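Local coordinates for protein myosin-4 (Saccharomyces cerevisiae, PDB 3MMI) that carries specific mRNAs, among them ASH1, into the bud as a type V myosin motor recruited through SHE3, the chain here being its globular tail, at residues 240-251 / 268-279; 300-308 / 324-332. All blocks are in the same frame, centred on the assembly; numbering follows the deposited sequence.

Interaction 1. Residues 240-251 / 268-279; sequences WKYGYEVDRNIE and LIQIIQAVKILQ
Helices 240-251 and 269-279 run roughly antiparallel, at 142° between their N-to-C directions, and their axes come within 7.6 Å because Gly243 lies against Val275, the two CA atoms 4.7 Å apart. At this approach a CB at Gly243 would probably come too close to Leu278 CB. Gln279 reaches across as a knob among Trp240, Gly243, Tyr244 and Asp247. Gln279 NE2 gives one almost straight hydrogen bond (3.0 Å) to Asp247 OD2, arriving from above the carboxylate plane, and another to Val275 O in its own helix. Both acceptors lie in the amide plane, which fixes the rotation of the amide, and a water bridges Gln279 OE1 and Asp247 OD2. Lys276 NZ adds a long salt bridge to Asp247 OD2, at 3.9 Å. This helical hairpin belongs to the DIL domain of the myosin V globular tail, and helix 209-234 packs against it, Leu231 touching both Ala274 and Tyr242. Deeper in, Val246 CG1 presses on Val275 CG1 at 3.5 Å. Ile250 turns CG2 toward Ile272 CD1 (3.7 Å), while its CG1 branch, anti to the carbonyl carbon (chi1 -76°), carries CD1 to Ile271 CG1 at 3.9 Å.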
loop_
_atom_site.group_PDB
_atom_site.type_symbol
_atom_site.label_atom_id
_atom_site.label_comp_id
_atom_site.label_asym_id
_atom_site.label_seq_id
_atom_site.Cartn_x
_atom_site.Cartn_y
_atom_site.Cartn_z
ATOM N N TRP A 240 -2.461 -21.023 22.242
ATOM C CA TRP A 240 -2.610 -19.729 22.983
ATOM C C TRP A 240 -1.236 -19.027 23.285
ATOM O O TRP A 240 -1.105 -17.801 23.179
ATOM C CB TRP A 240 -3.462 -19.873 24.279
ATOM C CG TRP A 240 -2.728 -20.610 25.352
ATOM C CD1 TRP A 240 -2.742 -22.001 25.568
ATOM C CD2 TRP A 240 -1.790 -20.073 26.331
ATOM N NE1 TRP A 240 -1.863 -22.339 26.597
ATOM C CE2 TRP A 240 -1.293 -21.188 27.100
ATOM C CE3 TRP A 240 -1.303 -18.777 26.613
ATOM C CZ2 TRP A 240 -0.329 -21.032 28.138
ATOM C CZ3 TRP A 240 -0.354 -18.608 27.644
ATOM C CH2 TRP A 240 0.127 -19.751 28.401
ATOM N N LYS A 241 -0.218 -19.867 23.501
ATOM C CA LYS A 241 1.119 -19.482 23.671
ATOM C C LYS A 241 1.759 -18.948 22.437
ATOM O O LYS A 241 2.395 -17.888 22.497
ATOM C CB LYS A 241 1.948 -20.660 24.242
ATOM C CG LYS A 241 3.301 -20.261 24.741
ATOM C CD LYS A 241 3.089 -19.125 25.754
ATOM C CE LYS A 241 4.417 -18.430 26.002
ATOM N NZ LYS A 241 4.793 -18.961 27.264
ATOM N N TYR A 242 1.586 -19.645 21.326
ATOM C CA TYR A 242 2.000 -19.120 20.079
ATOM C C TYR A 242 1.415 -17.746 19.866
ATOM O O TYR A 242 2.101 -16.817 19.369
ATOM C CB TYR A 242 1.714 -20.117 18.940
ATOM C CG TYR A 242 2.101 -19.591 17.542
ATOM C CD1 TYR A 242 3.340 -19.839 16.957
ATOM C CD2 TYR A 242 1.233 -18.770 16.873
ATOM C CE1 TYR A 242 3.616 -19.370 15.680
ATOM C CE2 TYR A 242 1.536 -18.297 15.620
ATOM C CZ TYR A 242 2.694 -18.605 15.047
ATOM O OH TYR A 242 2.945 -18.048 13.848
ATOM N N GLY A 243 0.117 -17.610 20.214
ATOM C CA GLY A 243 -0.619 -16.389 19.932
ATOM C C GLY A 243 -0.029 -15.241 20.735
ATOM O O GLY A 243 0.286 -14.176 20.210
ATOM N N TYR A 244 0.203 -15.523 22.011
ATOM C CA TYR A 244 0.810 -14.561 22.894
ATOM C C TYR A 244 2.217 -14.053 22.455
ATOM O O TYR A 244 2.514 -12.847 22.486
ATOM C CB TYR A 244 0.916 -15.123 24.297
ATOM C CG TYR A 244 1.680 -14.197 25.213
ATOM C CD1 TYR A 244 1.005 -13.137 25.856
ATOM C CD2 TYR A 244 3.069 -14.348 25.426
ATOM C CE1 TYR A 244 1.677 -12.238 26.690
ATOM C CE2 TYR A 244 3.797 -13.400 26.290
ATOM C CZ TYR A 244 3.047 -12.375 26.920
ATOM O OH TYR A 244 3.601 -11.461 27.756
ATOM N N GLU A 245 3.050 -14.954 21.961
ATOM C CA GLU A 245 4.368 -14.602 21.441
ATOM C C GLU A 245 4.353 -13.767 20.131
ATOM O O GLU A 245 5.127 -12.807 20.034
ATOM C CB GLU A 245 5.216 -15.858 21.252
ATOM C CG GLU A 245 5.439 -16.622 22.586
ATOM C CD GLU A 245 6.208 -15.759 23.683
ATOM O OE1 GLU A 245 7.110 -14.995 23.414
ATOM O OE2 GLU A 245 5.880 -15.764 24.872
ATOM N N VAL A 246 3.477 -14.089 19.173
ATOM C CA VAL A 246 3.295 -13.257 17.975
ATOM C C VAL A 246 2.804 -11.890 18.376
ATOM O O VAL A 246 3.140 -10.902 17.739
ATOM C CB VAL A 246 2.274 -13.948 17.002
ATOM C CG1 VAL A 246 1.954 -13.042 15.744
ATOM C CG2 VAL A 246 2.832 -15.439 16.683
ATOM N N ASP A 247 1.930 -11.835 19.366
ATOM C CA ASP A 247 1.386 -10.565 19.845
ATOM C C ASP A 247 2.482 -9.589 20.279
ATOM O O ASP A 247 2.521 -8.460 19.815
ATOM C CB ASP A 247 0.489 -10.753 21.099
ATOM C CG ASP A 247 -0.846 -10.049 20.985
ATOM O OD1 ASP A 247 -1.058 -9.282 20.023
ATOM O OD2 ASP A 247 -1.782 -10.369 21.749
ATOM N N ARG A 248 3.410 -10.101 21.079
ATOM C CA ARG A 248 4.603 -9.368 21.459
ATOM C C ARG A 248 5.472 -8.985 20.259
ATOM O O ARG A 248 6.041 -7.893 20.243
ATOM C CB ARG A 248 5.428 -10.176 22.464
ATOM C CG ARG A 248 4.601 -10.847 23.548
ATOM N N ASN A 249 5.596 -9.859 19.258
ATOM C CA ASN A 249 6.487 -9.515 18.146
ATOM C C ASN A 249 5.839 -8.399 17.419
ATOM O O ASN A 249 6.548 -7.468 16.900
ATOM C CB ASN A 249 6.783 -10.701 17.211
ATOM C CG ASN A 249 7.621 -11.761 17.884
ATOM O OD1 ASN A 249 7.650 -12.954 17.478
ATOM N ND2 ASN A 249 8.400 -11.353 18.820
ATOM N N ILE A 250 4.508 -8.448 17.347
ATOM C CA ILE A 250 3.790 -7.432 16.593
ATOM C C ILE A 250 3.981 -6.063 17.278
ATOM O O ILE A 250 4.274 -5.027 16.688
ATOM C CB ILE A 250 2.258 -7.797 16.428
ATOM C CG1 ILE A 250 2.080 -8.915 15.350
ATOM C CG2 ILE A 250 1.472 -6.587 16.030
ATOM C CD1 ILE A 250 0.690 -9.366 15.254
ATOM N N GLU A 251 3.778 -6.099 18.566
ATOM C CA GLU A 251 3.965 -4.860 19.399
ATOM C C GLU A 251 5.389 -4.321 19.301
ATOM O O GLU A 251 5.568 -3.158 19.158
ATOM C CB GLU A 251 3.579 -5.014 20.880
ATOM C CG GLU A 251 2.147 -5.532 21.257
ATOM C CD GLU A 251 0.988 -5.366 20.183
ATOM O OE1 GLU A 251 0.427 -6.434 19.712
ATOM O OE2 GLU A 251 0.627 -4.196 19.817
ATOM N N LEU A 268 -3.392 -3.365 10.969
ATOM C CA LEU A 268 -3.033 -4.725 11.199
ATOM C C LEU A 268 -4.188 -5.545 11.891
ATOM O O LEU A 268 -3.945 -6.529 12.596
ATOM C CB LEU A 268 -1.815 -4.776 12.133
ATOM C CG LEU A 268 -0.532 -4.194 11.551
ATOM C CD1 LEU A 268 0.438 -4.045 12.674
ATOM C CD2 LEU A 268 0.036 -5.179 10.551
ATOM N N ILE A 269 -5.434 -5.116 11.623
ATOM C CA ILE A 269 -6.604 -5.725 12.236
ATOM C C ILE A 269 -6.812 -7.240 12.027
ATOM O O ILE A 269 -7.073 -7.927 12.999
ATOM C CB ILE A 269 -7.889 -4.908 11.955
ATOM C CG1 ILE A 269 -8.907 -5.257 12.997
ATOM C CG2 ILE A 269 -8.338 -4.992 10.449
ATOM C CD1 ILE A 269 -10.403 -4.822 12.589
ATOM N N GLN A 270 -6.497 -7.762 10.847
ATOM C CA GLN A 270 -6.736 -9.197 10.602
ATOM C C GLN A 270 -5.762 -9.992 11.361
ATOM O O GLN A 270 -6.139 -10.947 12.034
ATOM C CB GLN A 270 -6.735 -9.491 9.119
ATOM C CG GLN A 270 -8.126 -9.300 8.529
ATOM C CD GLN A 270 -8.446 -7.880 8.262
ATOM O OE1 GLN A 270 -7.595 -7.167 7.740
ATOM N NE2 GLN A 270 -9.713 -7.453 8.536
ATOM N N ILE A 271 -4.472 -9.572 11.337
ATOM C CA ILE A 271 -3.474 -10.453 11.924
ATOM C C ILE A 271 -3.569 -10.292 13.433
ATOM O O ILE A 271 -3.449 -11.238 14.168
ATOM C CB ILE A 271 -1.974 -10.233 11.465
ATOM C CG1 ILE A 271 -1.093 -11.119 12.290
ATOM C CG2 ILE A 271 -1.441 -8.787 11.766
ATOM C CD1 ILE A 271 -1.254 -12.647 11.988
ATOM N N ILE A 272 -3.880 -9.077 13.925
ATOM C CA ILE A 272 -4.126 -8.877 15.348
ATOM C C ILE A 272 -5.353 -9.683 15.880
ATOM O O ILE A 272 -5.222 -10.409 16.871
ATOM C CB ILE A 272 -4.374 -7.371 15.765
ATOM C CG1 ILE A 272 -3.156 -6.408 15.554
ATOM C CG2 ILE A 272 -4.940 -7.222 17.196
ATOM C CD1 ILE A 272 -2.172 -6.880 16.309
ATOM N N GLN A 273 -6.480 -9.679 15.198
ATOM C CA GLN A 273 -7.592 -10.522 15.614
ATOM C C GLN A 273 -7.310 -12.022 15.586
ATOM O O GLN A 273 -7.781 -12.707 16.433
ATOM C CB GLN A 273 -8.866 -10.228 14.849
ATOM C CG GLN A 273 -9.292 -8.812 14.837
ATOM C CD GLN A 273 -10.176 -8.451 15.942
ATOM O OE1 GLN A 273 -10.058 -8.924 17.062
ATOM N NE2 GLN A 273 -11.084 -7.581 15.647
ATOM N N ALA A 274 -6.499 -12.478 14.627
ATOM C CA ALA A 274 -6.210 -13.962 14.417
ATOM C C ALA A 274 -5.432 -14.390 15.650
ATOM O O ALA A 274 -5.698 -15.396 16.259
ATOM C CB ALA A 274 -5.333 -14.137 13.156
ATOM N N VAL A 275 -4.425 -13.598 16.046
ATOM C CA VAL A 275 -3.675 -14.090 17.186
ATOM C C VAL A 275 -4.416 -13.826 18.505
ATOM O O VAL A 275 -4.218 -14.559 19.506
ATOM C CB VAL A 275 -2.188 -13.560 17.245
ATOM C CG1 VAL A 275 -1.433 -13.936 15.922
ATOM C CG2 VAL A 275 -2.127 -12.063 17.527
ATOM N N LYS A 276 -5.353 -12.901 18.544
ATOM C CA LYS A 276 -6.157 -12.781 19.733
ATOM C C LYS A 276 -7.115 -13.946 19.851
ATOM O O LYS A 276 -7.323 -14.449 20.902
ATOM C CB LYS A 276 -6.875 -11.426 19.862
ATOM C CG LYS A 276 -5.966 -10.267 20.243
ATOM C CD LYS A 276 -6.705 -8.965 20.381
ATOM C CE LYS A 276 -5.855 -7.852 20.969
ATOM N NZ LYS A 276 -5.030 -8.247 22.095
ATOM N N ILE A 277 -7.651 -14.389 18.732
ATOM C CA ILE A 277 -8.523 -15.544 18.758
ATOM C C ILE A 277 -7.815 -16.725 19.411
ATOM O O ILE A 277 -8.410 -17.502 20.120
ATOM C CB ILE A 277 -9.018 -15.859 17.300
ATOM C CG1 ILE A 277 -10.219 -14.949 17.044
ATOM C CG2 ILE A 277 -9.392 -17.291 17.186
ATOM C CD1 ILE A 277 -10.454 -14.706 15.696
ATOM N N LEU A 278 -6.524 -16.851 19.146
ATOM C CA LEU A 278 -5.776 -17.969 19.587
ATOM C C LEU A 278 -5.626 -17.978 21.118
ATOM O O LEU A 278 -5.403 -19.046 21.775
ATOM C CB LEU A 278 -4.397 -17.944 18.923
ATOM C CG LEU A 278 -4.350 -18.497 17.493
ATOM C CD1 LEU A 278 -2.950 -18.192 16.885
ATOM C CD2 LEU A 278 -4.741 -19.997 17.406
ATOM N N GLN A 279 -5.702 -16.785 21.711
ATOM C CA GLN A 279 -5.648 -16.697 23.140
ATOM C C GLN A 279 -7.020 -16.756 23.861
ATOM O O GLN A 279 -7.023 -16.916 25.045
ATOM C CB GLN A 279 -4.863 -15.454 23.562
ATOM C CG GLN A 279 -3.501 -15.331 22.909
ATOM C CD GLN A 279 -2.985 -13.897 22.909
ATOM O OE1 GLN A 279 -2.480 -13.489 23.926
ATOM N NE2 GLN A 279 -3.028 -13.145 21.772
HETATM O O HOH W 1 -1.578 -10.967 24.573
#

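Interaction 2. Residues 300-308 / 324-332; sequences PAQIQAILL and ILNYLANVI
Apolar packing between two antiparallel helices joins 300-308 to 324-332, toward the end of the helical globular tail and within its Dilute region. The N-to-C directions lie 150° apart and the axes approach to 9.5 Å, a spacing filled by side chains from both helices, most of them apolar. Leu328 is the central knob, set among Pro300, Ile303, Gln304 and Leu307. Leu328 CD1 meets Leu307 CD1 at 3.6 Å, the two side chains crossing at about a right angle, while Leu328 CD2 lies 3.8 Å from the carbonyl oxygen Pro300 O. At one end the pyrrolidine ring of Pro300 meets two residues of the facing helix: Pro300 CG touches Val331 CG1 at 3.7 Å, and Pro300 CB touches Ile332 CG1 at 3.8 Å. Gln304 holds its CG anti to the backbone nitrogen (chi1 -170°) and stretches out beyond it, its chain passing obliquely across the Ile332 CD1 methyl; Ile332 CD1 is 3.7 Å from Gln304 CB and 3.4 Å from Gln304 OE1. With an alanine in place of this glutamine the chain beyond CB is gone, and the Ile332 CD1 methyl would probably lose much of its cover. At the other end Leu308 CD2 rests on Leu325 CD2 at 4.0 Å. Phe288 of helix 285-292 also packs on Ile324 and Leu328, extending the apolar layer beyond the pair. The interlocking of Leu328 is knobs-into-holes packing, here in the antiparallel helix pairing of an all-helical bundle, the architecture of myosin V globular tails.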
loop_
_atom_site.group_PDB
_atom_site.type_symbol
_atom_site.label_atom_id
_atom_site.label_comp_id
_atom_site.label_asym_id
_atom_site.label_seq_id
_atom_site.Cartn_x
_atom_site.Cartn_y
_atom_site.Cartn_z
ATOM N N PRO A 300 -16.117 -16.116 8.466
ATOM C CA PRO A 300 -16.203 -17.423 9.054
ATOM C C PRO A 300 -15.165 -18.459 8.578
ATOM O O PRO A 300 -14.719 -19.206 9.415
ATOM C CB PRO A 300 -17.648 -17.826 8.774
ATOM C CG PRO A 300 -18.385 -16.489 8.659
ATOM C CD PRO A 300 -17.362 -15.745 7.777
ATOM N N ALA A 301 -14.721 -18.423 7.315
ATOM C CA ALA A 301 -13.762 -19.448 6.771
ATOM C C ALA A 301 -12.404 -19.064 7.409
ATOM O O ALA A 301 -11.594 -19.918 7.712
ATOM C CB ALA A 301 -13.701 -19.375 5.295
ATOM N N GLN A 302 -12.129 -17.746 7.534
ATOM C CA GLN A 302 -10.832 -17.259 8.149
ATOM C C GLN A 302 -10.750 -17.680 9.564
ATOM O O GLN A 302 -9.775 -18.224 10.051
ATOM C CB GLN A 302 -10.732 -15.767 7.996
ATOM C CG GLN A 302 -10.387 -15.352 6.559
ATOM C CD GLN A 302 -10.528 -13.881 6.344
ATOM O OE1 GLN A 302 -11.401 -13.272 6.927
ATOM N NE2 GLN A 302 -9.833 -13.341 5.357
ATOM N N ILE A 303 -11.858 -17.536 10.273
ATOM C CA ILE A 303 -11.867 -17.937 11.644
ATOM C C ILE A 303 -11.776 -19.434 11.776
ATOM O O ILE A 303 -11.071 -19.954 12.701
ATOM C CB ILE A 303 -13.161 -17.451 12.393
ATOM C CG1 ILE A 303 -13.286 -15.947 12.414
ATOM C CG2 ILE A 303 -13.282 -18.078 13.790
ATOM C CD1 ILE A 303 -14.578 -15.495 12.952
ATOM N N GLN A 304 -12.520 -20.159 10.970
ATOM C CA GLN A 304 -12.336 -21.633 10.914
ATOM C C GLN A 304 -10.951 -22.024 10.562
ATOM O O GLN A 304 -10.401 -22.987 11.162
ATOM C CB GLN A 304 -13.403 -22.238 9.918
ATOM C CG GLN A 304 -13.422 -23.756 10.017
ATOM C CD GLN A 304 -14.000 -24.412 8.773
ATOM O OE1 GLN A 304 -13.699 -24.053 7.669
ATOM N NE2 GLN A 304 -14.926 -25.242 9.001
ATOM N N ALA A 305 -10.365 -21.370 9.572
ATOM C CA ALA A 305 -8.963 -21.769 9.205
ATOM C C ALA A 305 -8.048 -21.718 10.414
ATOM O O ALA A 305 -7.097 -22.516 10.627
ATOM C CB ALA A 305 -8.439 -20.868 8.129
ATOM N N ILE A 306 -8.284 -20.715 11.244
ATOM C CA ILE A 306 -7.375 -20.501 12.384
ATOM C C ILE A 306 -7.595 -21.579 13.460
ATOM O O ILE A 306 -6.663 -22.187 13.960
ATOM C CB ILE A 306 -7.556 -19.125 13.056
ATOM C CG1 ILE A 306 -6.996 -17.949 12.203
ATOM C CG2 ILE A 306 -6.996 -19.124 14.500
ATOM C CD1 ILE A 306 -7.795 -16.729 12.474
ATOM N N LEU A 307 -8.844 -21.866 13.758
ATOM C CA LEU A 307 -9.161 -22.886 14.726
ATOM C C LEU A 307 -8.893 -24.376 14.291
ATOM O O LEU A 307 -8.721 -25.224 15.167
ATOM C CB LEU A 307 -10.662 -22.808 15.089
ATOM C CG LEU A 307 -11.178 -21.441 15.663
ATOM C CD1 LEU A 307 -12.628 -21.352 16.026
ATOM C CD2 LEU A 307 -10.393 -21.149 16.894
ATOM N N LEU A 308 -8.965 -24.721 12.996
ATOM C CA LEU A 308 -8.622 -26.075 12.573
ATOM C C LEU A 308 -7.151 -26.337 12.803
ATOM O O LEU A 308 -6.761 -27.469 12.831
ATOM C CB LEU A 308 -8.972 -26.252 11.039
ATOM C CG LEU A 308 -10.483 -26.297 10.844
ATOM C CD1 LEU A 308 -10.873 -26.057 9.412
ATOM C CD2 LEU A 308 -11.075 -27.569 11.418
ATOM N N ILE A 324 -18.250 -26.147 18.382
ATOM C CA ILE A 324 -17.850 -24.950 17.686
ATOM C C ILE A 324 -17.394 -25.104 16.260
ATOM O O ILE A 324 -17.815 -24.296 15.419
ATOM C CB ILE A 324 -16.853 -24.151 18.556
ATOM C CG1 ILE A 324 -17.723 -23.446 19.542
ATOM C CG2 ILE A 324 -16.052 -23.106 17.782
ATOM C CD1 ILE A 324 -16.910 -23.199 20.882
ATOM N N LEU A 325 -16.594 -26.164 16.024
ATOM C CA LEU A 325 -16.104 -26.545 14.649
ATOM C C LEU A 325 -17.322 -26.756 13.715
ATOM O O LEU A 325 -17.427 -26.236 12.621
ATOM C CB LEU A 325 -15.229 -27.794 14.724
ATOM C CG LEU A 325 -13.890 -27.581 15.402
ATOM C CD1 LEU A 325 -13.166 -28.913 15.483
ATOM C CD2 LEU A 325 -13.032 -26.481 14.757
ATOM N N ASN A 326 -18.293 -27.455 14.261
ATOM C CA ASN A 326 -19.558 -27.777 13.644
ATOM C C ASN A 326 -20.448 -26.615 13.236
ATOM O O ASN A 326 -20.837 -26.517 12.126
ATOM C CB ASN A 326 -20.307 -28.682 14.577
ATOM C CG ASN A 326 -21.235 -29.569 13.874
ATOM O OD1 ASN A 326 -22.438 -29.368 13.866
ATOM N ND2 ASN A 326 -20.690 -30.584 13.282
ATOM N N TYR A 327 -20.772 -25.770 14.184
ATOM C CA TYR A 327 -21.427 -24.457 13.926
ATOM C C TYR A 327 -20.728 -23.574 12.874
ATOM O O TYR A 327 -21.321 -23.102 11.960
ATOM C CB TYR A 327 -21.493 -23.697 15.284
ATOM C CG TYR A 327 -22.103 -22.334 15.151
ATOM C CD1 TYR A 327 -23.425 -22.217 14.705
ATOM C CD2 TYR A 327 -21.346 -21.174 15.349
ATOM C CE1 TYR A 327 -24.028 -20.959 14.512
ATOM C CE2 TYR A 327 -21.989 -19.856 15.239
ATOM C CZ TYR A 327 -23.324 -19.795 14.855
ATOM O OH TYR A 327 -24.002 -18.604 14.613
ATOM N N LEU A 328 -19.433 -23.436 12.965
ATOM C CA LEU A 328 -18.677 -22.766 11.814
ATOM C C LEU A 328 -18.884 -23.340 10.466
ATOM O O LEU A 328 -19.121 -22.599 9.542
ATOM C CB LEU A 328 -17.177 -22.673 12.164
ATOM C CG LEU A 328 -16.722 -21.502 13.080
ATOM C CD1 LEU A 328 -15.318 -21.739 13.593
ATOM C CD2 LEU A 328 -16.836 -20.166 12.374
ATOM N N ALA A 329 -18.754 -24.696 10.377
ATOM C CA ALA A 329 -19.040 -25.489 9.101
ATOM C C ALA A 329 -20.374 -25.072 8.568
ATOM O O ALA A 329 -20.526 -24.639 7.413
ATOM C CB ALA A 329 -18.921 -27.047 9.404
ATOM N N ASN A 330 -21.381 -25.158 9.417
ATOM C CA ASN A 330 -22.753 -24.734 8.988
ATOM C C ASN A 330 -22.943 -23.325 8.551
ATOM O O ASN A 330 -23.631 -23.027 7.567
ATOM C CB ASN A 330 -23.699 -25.059 10.142
ATOM C CG ASN A 330 -24.222 -26.519 10.095
ATOM O OD1 ASN A 330 -24.049 -27.268 11.072
ATOM N ND2 ASN A 330 -24.783 -26.919 8.963
ATOM N N VAL A 331 -22.195 -22.438 9.261
ATOM C CA VAL A 331 -22.173 -21.022 8.908
ATOM C C VAL A 331 -21.593 -20.807 7.573
ATOM O O VAL A 331 -22.164 -20.150 6.726
ATOM C CB VAL A 331 -21.450 -20.073 10.090
ATOM C CG1 VAL A 331 -21.274 -18.652 9.615
ATOM C CG2 VAL A 331 -22.329 -20.082 11.260
ATOM N N ILE A 332 -20.418 -21.376 7.407
ATOM C CA ILE A 332 -19.766 -21.394 6.037
ATOM C C ILE A 332 -20.711 -21.902 4.942
ATOM O O ILE A 332 -20.870 -21.283 3.863
ATOM C CB ILE A 332 -18.389 -22.093 6.097
ATOM C CG1 ILE A 332 -17.516 -21.257 7.099
ATOM C CG2 ILE A 332 -17.783 -22.203 4.612
ATOM C CD1 ILE A 332 -16.332 -21.947 7.688
#

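Interactions 1 and 2 follow one another along the chain, their centres 18 Å apart on the same side of the chain's centre. They meet where helix 269-279 packs against helix 300-308: Ala274 CB lies 3.6 Å from Ile306 CD1, and Leu278 CD2 lies 3.8 Å from Ile306 CG2. Ile277 CG2 touches Leu307 CD2 at 4.0 Å, so Leu307 packs on both helix 269-279 and helix 324-332. The four helices are thus linked in sequence by contacts, 240-251 with 269-279, 269-279 with 300-308, and 300-308 with 324-332. Ile306 also touches Ile232 of helix 209-234, the helix that packs on interaction 1 as well.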